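Local atomic coordinates of bifunctional enzyme cysn/cysc (Mycobacterium tuberculosis, PDB entry 4BZX), a protein that phosphorylates the 3'-hydroxyl of adenosine-5'-phosphosulfate with ATP, acting as the APS kinase that completes sulfate activation. Residues W8-S13 with S142-P147; Y36-D41 with V79-I84. One frame throughout, in Å; residues are numbered along the deposited sequence.

Contact 1: residues W8-S13 with S142-P147. With ANP (phosphoaminophosphonic acid-adenylate ester), chain D; EDO (1,2-ethanediol), chain E.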
loop_
_atom_site.group_PDB
_atom_site.type_symbol
_atom_site.label_atom_id
_atom_site.label_comp_id
_atom_site.label_asym_id
_atom_site.label_seq_id
_atom_site.Cartn_x
_atom_site.Cartn_y
_atom_site.Cartn_z
ATOM N N TRP A 8 -1.170 -4.040 -4.546
ATOM C CA TRP A 8 -1.426 -2.696 -4.029
ATOM C C TRP A 8 -2.051 -2.836 -2.652
ATOM O O TRP A 8 -3.183 -3.386 -2.562
ATOM C CB TRP A 8 -2.388 -2.022 -4.961
ATOM C CG TRP A 8 -2.455 -0.551 -4.766
ATOM C CD1 TRP A 8 -3.220 0.117 -3.841
ATOM C CD2 TRP A 8 -1.768 0.467 -5.523
ATOM N NE1 TRP A 8 -3.067 1.484 -4.008
ATOM C CE2 TRP A 8 -2.162 1.721 -4.994
ATOM C CE3 TRP A 8 -0.814 0.439 -6.541
ATOM C CZ2 TRP A 8 -1.648 2.939 -5.498
ATOM C CZ3 TRP A 8 -0.335 1.661 -7.024
ATOM C CH2 TRP A 8 -0.746 2.849 -6.468
ATOM N N PHE A 9 -1.374 -2.332 -1.606
ATOM C CA PHE A 9 -1.795 -2.499 -0.162
ATOM C C PHE A 9 -2.382 -1.160 0.372
ATOM O O PHE A 9 -1.551 -0.240 0.470
ATOM C CB PHE A 9 -0.617 -2.789 0.776
ATOM C CG PHE A 9 0.121 -4.087 0.532
ATOM C CD1 PHE A 9 1.137 -4.129 -0.390
ATOM C CD2 PHE A 9 -0.132 -5.220 1.298
ATOM C CE1 PHE A 9 1.849 -5.307 -0.631
ATOM C CE2 PHE A 9 0.558 -6.410 1.044
ATOM C CZ PHE A 9 1.581 -6.441 0.098
ATOM N N THR A 10 -3.703 -1.088 0.761
ATOM C CA THR A 10 -4.403 0.084 1.246
ATOM C C THR A 10 -4.754 -0.146 2.697
ATOM O O THR A 10 -4.962 -1.325 3.128
ATOM C CB THR A 10 -5.627 0.370 0.377
ATOM O OG1 THR A 10 -6.375 1.463 0.895
ATOM C CG2 THR A 10 -6.609 -0.862 0.301
ATOM N N GLY A 11 -4.832 0.932 3.445
ATOM C CA GLY A 11 -5.206 0.824 4.843
ATOM C C GLY A 11 -4.710 2.011 5.610
ATOM O O GLY A 11 -3.831 2.758 5.173
ATOM N N LEU A 12 -5.237 2.112 6.829
ATOM C CA LEU A 12 -4.863 3.146 7.770
ATOM C C LEU A 12 -3.355 3.178 8.047
ATOM O O LEU A 12 -2.637 2.185 7.934
ATOM C CB LEU A 12 -5.628 3.009 9.086
ATOM C CG LEU A 12 -7.163 3.145 9.037
ATOM C CD1 LEU A 12 -7.752 2.872 10.388
ATOM C CD2 LEU A 12 -7.578 4.527 8.579
ATOM N N SER A 13 -2.887 4.358 8.440
ATOM C CA SER A 13 -1.584 4.447 9.002
ATOM C C SER A 13 -1.444 3.506 10.205
ATOM O O SER A 13 -2.307 3.439 11.056
ATOM C CB SER A 13 -1.243 5.876 9.382
ATOM O OG SER A 13 0.055 5.937 9.889
ATOM N N SER A 142 -9.349 13.165 8.249
ATOM C CA SER A 142 -9.285 13.031 6.822
ATOM C C SER A 142 -9.833 11.606 6.553
ATOM O O SER A 142 -9.605 10.681 7.377
ATOM C CB SER A 142 -7.843 13.218 6.318
ATOM O OG SER A 142 -7.708 13.001 4.933
ATOM N N PRO A 143 -10.557 11.425 5.463
ATOM C CA PRO A 143 -11.366 10.193 5.388
ATOM C C PRO A 143 -10.558 8.943 5.034
ATOM O O PRO A 143 -9.528 9.033 4.349
ATOM C CB PRO A 143 -12.374 10.501 4.304
ATOM C CG PRO A 143 -11.697 11.460 3.430
ATOM C CD PRO A 143 -10.901 12.357 4.373
ATOM N N TYR A 144 -11.061 7.773 5.445
ATOM C CA TYR A 144 -10.583 6.514 4.851
ATOM C C TYR A 144 -11.799 5.747 4.362
ATOM O O TYR A 144 -12.650 5.414 5.184
ATOM C CB TYR A 144 -9.757 5.669 5.870
ATOM C CG TYR A 144 -9.229 4.424 5.203
ATOM C CD1 TYR A 144 -8.094 4.469 4.370
ATOM C CD2 TYR A 144 -9.916 3.244 5.264
ATOM C CE1 TYR A 144 -7.662 3.322 3.661
ATOM C CE2 TYR A 144 -9.498 2.105 4.575
ATOM C CZ TYR A 144 -8.382 2.126 3.802
ATOM O OH TYR A 144 -8.042 1.019 3.025
ATOM N N GLN A 145 -11.910 5.474 3.059
ATOM C CA GLN A 145 -12.993 4.716 2.544
ATOM C C GLN A 145 -12.589 3.231 2.422
ATOM O O GLN A 145 -11.673 2.869 1.695
ATOM C CB GLN A 145 -13.416 5.220 1.171
ATOM C CG GLN A 145 -13.842 6.707 1.229
ATOM C CD GLN A 145 -14.271 7.249 -0.107
ATOM O OE1 GLN A 145 -13.721 6.916 -1.179
ATOM N NE2 GLN A 145 -15.305 8.103 -0.072
ATOM N N ARG A 146 -13.299 2.389 3.144
ATOM C CA ARG A 146 -12.955 0.957 3.183
ATOM C C ARG A 146 -13.241 0.290 1.828
ATOM O O ARG A 146 -14.334 0.460 1.261
ATOM C CB ARG A 146 -13.845 0.302 4.273
ATOM C CG ARG A 146 -13.447 0.748 5.672
ATOM C CD ARG A 146 -14.442 0.261 6.744
ATOM N NE ARG A 146 -14.516 -1.172 6.694
ATOM C CZ ARG A 146 -13.626 -2.004 7.224
ATOM N NH1 ARG A 146 -12.583 -1.555 7.926
ATOM N NH2 ARG A 146 -13.827 -3.310 7.108
ATOM N N PRO A 147 -12.256 -0.477 1.288
ATOM C CA PRO A 147 -12.472 -1.276 0.100
ATOM C C PRO A 147 -13.640 -2.251 0.328
ATOM O O PRO A 147 -13.729 -2.881 1.379
ATOM C CB PRO A 147 -11.170 -2.106 -0.022
ATOM C CG PRO A 147 -10.166 -1.332 0.695
ATOM C CD PRO A 147 -10.881 -0.559 1.778
HETATM P PG ANP D . 1.973 3.967 7.543
HETATM O O1G ANP D . 1.927 4.995 8.625
HETATM O O2G ANP D . 3.343 3.919 6.911
HETATM O O3G ANP D . 0.860 4.139 6.414
HETATM P PB ANP D . 1.864 0.980 7.721
HETATM O O1B ANP D . 0.459 0.521 7.329
HETATM O O2B ANP D . 2.957 0.836 6.704
HETATM N N3B ANP D . 1.860 2.478 8.349
HETATM P PA ANP D . 3.686 -0.516 9.428
HETATM O O1A ANP D . 4.705 0.569 9.568
HETATM O O2A ANP D . 4.005 -1.644 8.491
HETATM O O3A ANP D . 2.263 0.121 9.108
HETATM O "O5'" ANP D . 3.240 -1.213 10.853
HETATM C "C5'" ANP D . 2.811 -0.551 12.001
HETATM C "C4'" ANP D . 3.088 -1.533 13.151
HETATM O "O4'" ANP D . 2.076 -2.461 13.236
HETATM C "C3'" ANP D . 4.369 -2.303 12.915
HETATM O "O3'" ANP D . 5.375 -1.732 13.759
HETATM C "C2'" ANP D . 4.067 -3.717 13.268
HETATM O "O2'" ANP D . 4.883 -4.091 14.365
HETATM C "C1'" ANP D . 2.643 -3.718 13.675
HETATM N N9 ANP D . 2.027 -4.851 13.007
HETATM C C8 ANP D . 1.582 -4.871 11.718
HETATM N N7 ANP D . 1.038 -6.079 11.411
HETATM C C5 ANP D . 1.174 -6.854 12.523
HETATM C C6 ANP D . 0.811 -8.232 12.919
HETATM N N6 ANP D . 0.228 -9.033 12.009
HETATM N N1 ANP D . 1.101 -8.646 14.192
HETATM C C2 ANP D . 1.711 -7.848 15.095
HETATM N N3 ANP D . 2.044 -6.580 14.814
HETATM C C4 ANP D . 1.812 -6.041 13.576
HETATM C C1 EDO E . -10.780 0.885 9.163
HETATM O O1 EDO E . -11.617 1.472 8.160
HETATM C C2 EDO E . -9.801 0.025 8.375
HETATM O O2 EDO E . -8.948 -0.779 9.174
#

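Contact 2: residues Y36-D41 with V79-I84. With ADX (adenosine-5'-phosphosulfate), chain C; EDO (1,2-ethanediol), chain K.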
loop_
_atom_site.group_PDB
_atom_site.type_symbol
_atom_site.label_atom_id
_atom_site.label_comp_id
_atom_site.label_asym_id
_atom_site.label_seq_id
_atom_site.Cartn_x
_atom_site.Cartn_y
_atom_site.Cartn_z
ATOM N N TYR A 36 9.985 -5.964 -5.737
ATOM C CA TYR A 36 10.396 -4.639 -5.280
ATOM C C TYR A 36 9.296 -3.908 -4.619
ATOM O O TYR A 36 8.155 -3.903 -5.139
ATOM C CB TYR A 36 10.862 -3.865 -6.550
ATOM C CG TYR A 36 11.657 -2.638 -6.177
ATOM C CD1 TYR A 36 12.983 -2.739 -5.796
ATOM C CD2 TYR A 36 11.093 -1.420 -6.257
ATOM C CE1 TYR A 36 13.728 -1.610 -5.417
ATOM C CE2 TYR A 36 11.826 -0.281 -5.908
ATOM C CZ TYR A 36 13.118 -0.397 -5.503
ATOM O OH TYR A 36 13.723 0.771 -5.168
ATOM N N VAL A 37 9.630 -3.202 -3.555
ATOM C CA VAL A 37 8.655 -2.435 -2.792
ATOM C C VAL A 37 8.703 -0.957 -3.148
ATOM O O VAL A 37 9.769 -0.320 -3.088
ATOM C CB VAL A 37 8.868 -2.576 -1.282
ATOM C CG1 VAL A 37 7.873 -1.703 -0.504
ATOM C CG2 VAL A 37 8.744 -4.012 -0.833
ATOM N N LEU A 38 7.586 -0.430 -3.572
ATOM C CA LEU A 38 7.449 1.059 -3.807
ATOM C C LEU A 38 6.647 1.589 -2.654
ATOM O O LEU A 38 5.402 1.551 -2.733
ATOM C CB LEU A 38 6.699 1.425 -5.091
ATOM C CG LEU A 38 7.357 1.079 -6.382
ATOM C CD1 LEU A 38 6.368 1.372 -7.511
ATOM C CD2 LEU A 38 8.688 1.812 -6.579
ATOM N N ASP A 39 7.304 2.072 -1.620
ATOM C CA ASP A 39 6.620 2.463 -0.360
ATOM C C ASP A 39 6.267 3.935 -0.401
ATOM O O ASP A 39 7.154 4.780 -0.625
ATOM C CB ASP A 39 7.571 2.139 0.787
ATOM C CG ASP A 39 6.968 2.394 2.188
ATOM O OD1 ASP A 39 6.706 3.548 2.541
ATOM O OD2 ASP A 39 6.839 1.429 2.937
ATOM N N GLY A 40 5.007 4.259 -0.238
ATOM C CA GLY A 40 4.512 5.628 -0.246
ATOM C C GLY A 40 5.325 6.575 0.600
ATOM O O GLY A 40 5.696 7.667 0.152
ATOM N N ASP A 41 5.606 6.187 1.861
ATOM C CA ASP A 41 6.423 7.041 2.699
ATOM C C ASP A 41 7.829 7.268 2.141
ATOM O O ASP A 41 8.376 8.395 2.202
ATOM C CB ASP A 41 6.488 6.415 4.127
ATOM C CG ASP A 41 7.207 7.305 5.130
ATOM O OD1 ASP A 41 6.761 8.419 5.396
ATOM O OD2 ASP A 41 8.224 6.891 5.658
ATOM N N VAL A 79 5.758 -6.139 -8.022
ATOM C CA VAL A 79 5.801 -4.844 -7.355
ATOM C C VAL A 79 4.828 -4.796 -6.181
ATOM O O VAL A 79 3.679 -5.109 -6.356
ATOM C CB VAL A 79 5.480 -3.718 -8.344
ATOM C CG1 VAL A 79 5.603 -2.357 -7.675
ATOM C CG2 VAL A 79 6.392 -3.797 -9.574
ATOM N N LEU A 80 5.302 -4.321 -5.019
ATOM C CA LEU A 80 4.501 -4.274 -3.785
ATOM C C LEU A 80 4.359 -2.778 -3.474
ATOM O O LEU A 80 5.385 -2.119 -3.387
ATOM C CB LEU A 80 5.206 -4.990 -2.659
ATOM C CG LEU A 80 5.412 -6.465 -3.034
ATOM C CD1 LEU A 80 6.736 -7.016 -2.604
ATOM C CD2 LEU A 80 4.248 -7.261 -2.513
ATOM N N VAL A 81 3.133 -2.262 -3.349
ATOM C CA VAL A 81 2.911 -0.837 -3.110
ATOM C C VAL A 81 2.135 -0.564 -1.815
ATOM O O VAL A 81 0.904 -0.536 -1.829
ATOM C CB VAL A 81 2.201 -0.166 -4.294
ATOM C CG1 VAL A 81 2.085 1.328 -4.021
ATOM C CG2 VAL A 81 2.841 -0.499 -5.643
ATOM N N PRO A 82 2.882 -0.368 -0.703
ATOM C CA PRO A 82 2.235 0.010 0.530
ATOM C C PRO A 82 2.024 1.496 0.595
ATOM O O PRO A 82 3.002 2.285 0.720
ATOM C CB PRO A 82 3.189 -0.490 1.573
ATOM C CG PRO A 82 4.521 -0.353 0.939
ATOM C CD PRO A 82 4.310 -0.759 -0.443
ATOM N N ALA A 83 0.786 1.906 0.375
ATOM C CA ALA A 83 0.403 3.324 0.425
ATOM C C ALA A 83 -0.998 3.408 0.953
ATOM O O ALA A 83 -1.774 2.512 0.739
ATOM C CB ALA A 83 0.423 3.928 -0.914
ATOM N N ILE A 84 -1.294 4.416 1.778
ATOM C CA ILE A 84 -2.605 4.446 2.413
ATOM C C ILE A 84 -3.761 4.300 1.431
ATOM O O ILE A 84 -4.678 3.478 1.597
ATOM C CB ILE A 84 -2.731 5.735 3.303
ATOM C CG1 ILE A 84 -1.852 5.601 4.538
ATOM C CG2 ILE A 84 -4.209 5.959 3.731
ATOM C CD1 ILE A 84 -1.800 6.907 5.312
HETATM S SB ADX C . -1.469 8.500 0.544
HETATM O O1B ADX C . -1.629 7.173 0.005
HETATM O O2B ADX C . -2.660 9.004 1.206
HETATM O O3B ADX C . -0.952 9.491 -0.440
HETATM P PA ADX C . 1.049 7.633 1.686
HETATM O O1A ADX C . 1.784 8.092 0.464
HETATM O O2A ADX C . 0.928 6.190 1.940
HETATM O O3A ADX C . -0.389 8.411 1.680
HETATM O "O5'" ADX C . 1.768 8.388 2.903
HETATM C "C5'" ADX C . 1.358 8.020 4.192
HETATM C "C4'" ADX C . 2.633 8.144 5.055
HETATM O "O4'" ADX C . 2.800 9.495 5.526
HETATM C "C3'" ADX C . 2.486 7.214 6.220
HETATM O "O3'" ADX C . 3.759 6.532 6.363
HETATM C "C2'" ADX C . 2.168 8.149 7.317
HETATM O "O2'" ADX C . 2.815 7.595 8.488
HETATM C "C1'" ADX C . 2.668 9.536 6.996
HETATM N N9 ADX C . 1.809 10.704 7.130
HETATM C C8 ADX C . 2.241 11.965 7.465
HETATM N N7 ADX C . 1.258 12.838 7.452
HETATM C C5 ADX C . 0.140 12.135 7.118
HETATM C C6 ADX C . -1.249 12.515 6.996
HETATM N N6 ADX C . -1.614 13.804 7.182
HETATM N N1 ADX C . -2.108 11.525 6.659
HETATM C C2 ADX C . -1.702 10.281 6.490
HETATM N N3 ADX C . -0.418 9.845 6.618
HETATM C C4 ADX C . 0.511 10.759 6.913
HETATM C C1 EDO K . 5.764 11.711 4.269
HETATM O O1 EDO K . 5.404 10.301 4.408
HETATM C C2 EDO K . 6.654 12.048 5.431
HETATM O O2 EDO K . 7.309 10.819 5.808
HETATM O O HOH W 1 2.994 4.608 2.710
#

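Contact 1: residues W8-S13 with S142-P147
Three oxygens gather round OG1 of Thr-10: the phenol of Tyr-144 donates its proton to it, OH to OG1 2.7 Å, and the backbone carbonyls of Ile-84 and Ser-85 are its other partners. A hydroxyl suits this buried place at the end of strand 5-10, because it can accept from a phenol and still offer its own proton to a carbonyl. OG1 lies anti to the backbone N (chi1 176°) and meets the tyrosine at the ring edge, near the ring plane. The same torsion puts the methyl CG2 between the backbone N and the carbonyl carbon, facing Pro-147, whose CG it meets at 3.6 Å; the two side chains run antiparallel where they touch.

Gly-11 follows, its CA 3.7 Å from CE1 of Tyr-144 in an oblique approach. Its phi of 157° and psi of 167° are angles that glycine favours. Leu-12 then sets its backbone N over one face of the ring, offset toward the rim, while its methyl CD2 reaches CB of Tyr-144 at 3.7 Å. Tyrosine serves both demands, an apolar base (CB and CG) for the leucine methyl and a polar end for the threonine.

Gly-11 to Ser-13 open what is probably the P-loop (Walker A), and Ser-13 lies at the gamma-phosphate of the ATP analogue. The loop 142-147 is thus joined to the start of the nucleotide-binding loop by one phenol bond and apolar contacts, and its polar link reaches, through OG1, the carbonyls that follow strand 78-82.

Contact 2: residues Y36-D41 with V79-I84
Val-37 holds CG1 anti to its backbone N (chi1 177°), which lays that methyl on CD of Pro-82 at 3.7 Å and turns CG2 to CD1 of Leu-80. Leu-38 swings its CG beside the backbone N instead (chi1 -67°), carrying CD1 to within 3.8 Å of CG1 of Val-79. The segments begin on neighbouring parallel strands of the P-loop kinase fold, 35-37 at the sheet's edge and 78-82 next to it, and run on beyond them. Their side chains alternate: Val-37 and Leu-80 share the face covered by helix 17-30, whereas Val-79, with Leu-38 beside it, packs against helix 55-74. Branched aliphatic residues fit both buried layers.

Leu-80 is tied to the edge strand by both its N and its O, which belong to successive peptides: N donates to O of Tyr-36 at 2.9 Å, and O accepts from N of Leu-38 at 2.8 Å. Further on, N of Gly-40 bonds O of Pro-82 at 3.0 Å, at the start of helix 40-43. Where a parallel strand would offer an N-H, Pro-82 has none; its CD lies 3.4 Å from O of Leu-38, which finds no hydrogen-bond partner in the model. The Asp-39 and Pro-82 side chains cross at about a right angle, OD2 of Asp-39 lying 3.5 Å from CG of Pro-82. Asp-39 is the N-cap of that helix, and its OD2 bonds the hydroxyl of Ser-18, with magnesium close by.

Small residues suit the substrate end. CA of Gly-40 approaches O1A of adenosine-5'-phosphosulfate with no side chain between, and Ala-83 offers just a methyl. A water donates to both O of Pro-82 and the phosphate oxygen O2A, which also receives the N-H of Ile-84, N to O2A 2.8 Å.

In the fold
Both contacts are largely buried and reach the same sheet through the neighbouring strands 5-10 and 78-82: N of Phe-9 probably bonds O of Val-81, and Phe-9 packs on Leu-80. Contact 2 is nested within the chain loop that contact 1 closes, with centres about 13 Å apart. Their chemistry differs accordingly. Contact 2 is strand pairing, ruled by backbone bonds and aliphatic side chains, while contact 1 fastens an irregular loop, partly exposed at Tyr-144, to a strand end through side chains. Each runs into a ligand: 8-13 into the phosphates of the nucleotide, 36-41 and 79-84 chiefly into adenosine-5'-phosphosulfate. The C-terminal ends of these strands thus face both the ATP analogue and the sulfate-bearing substrate.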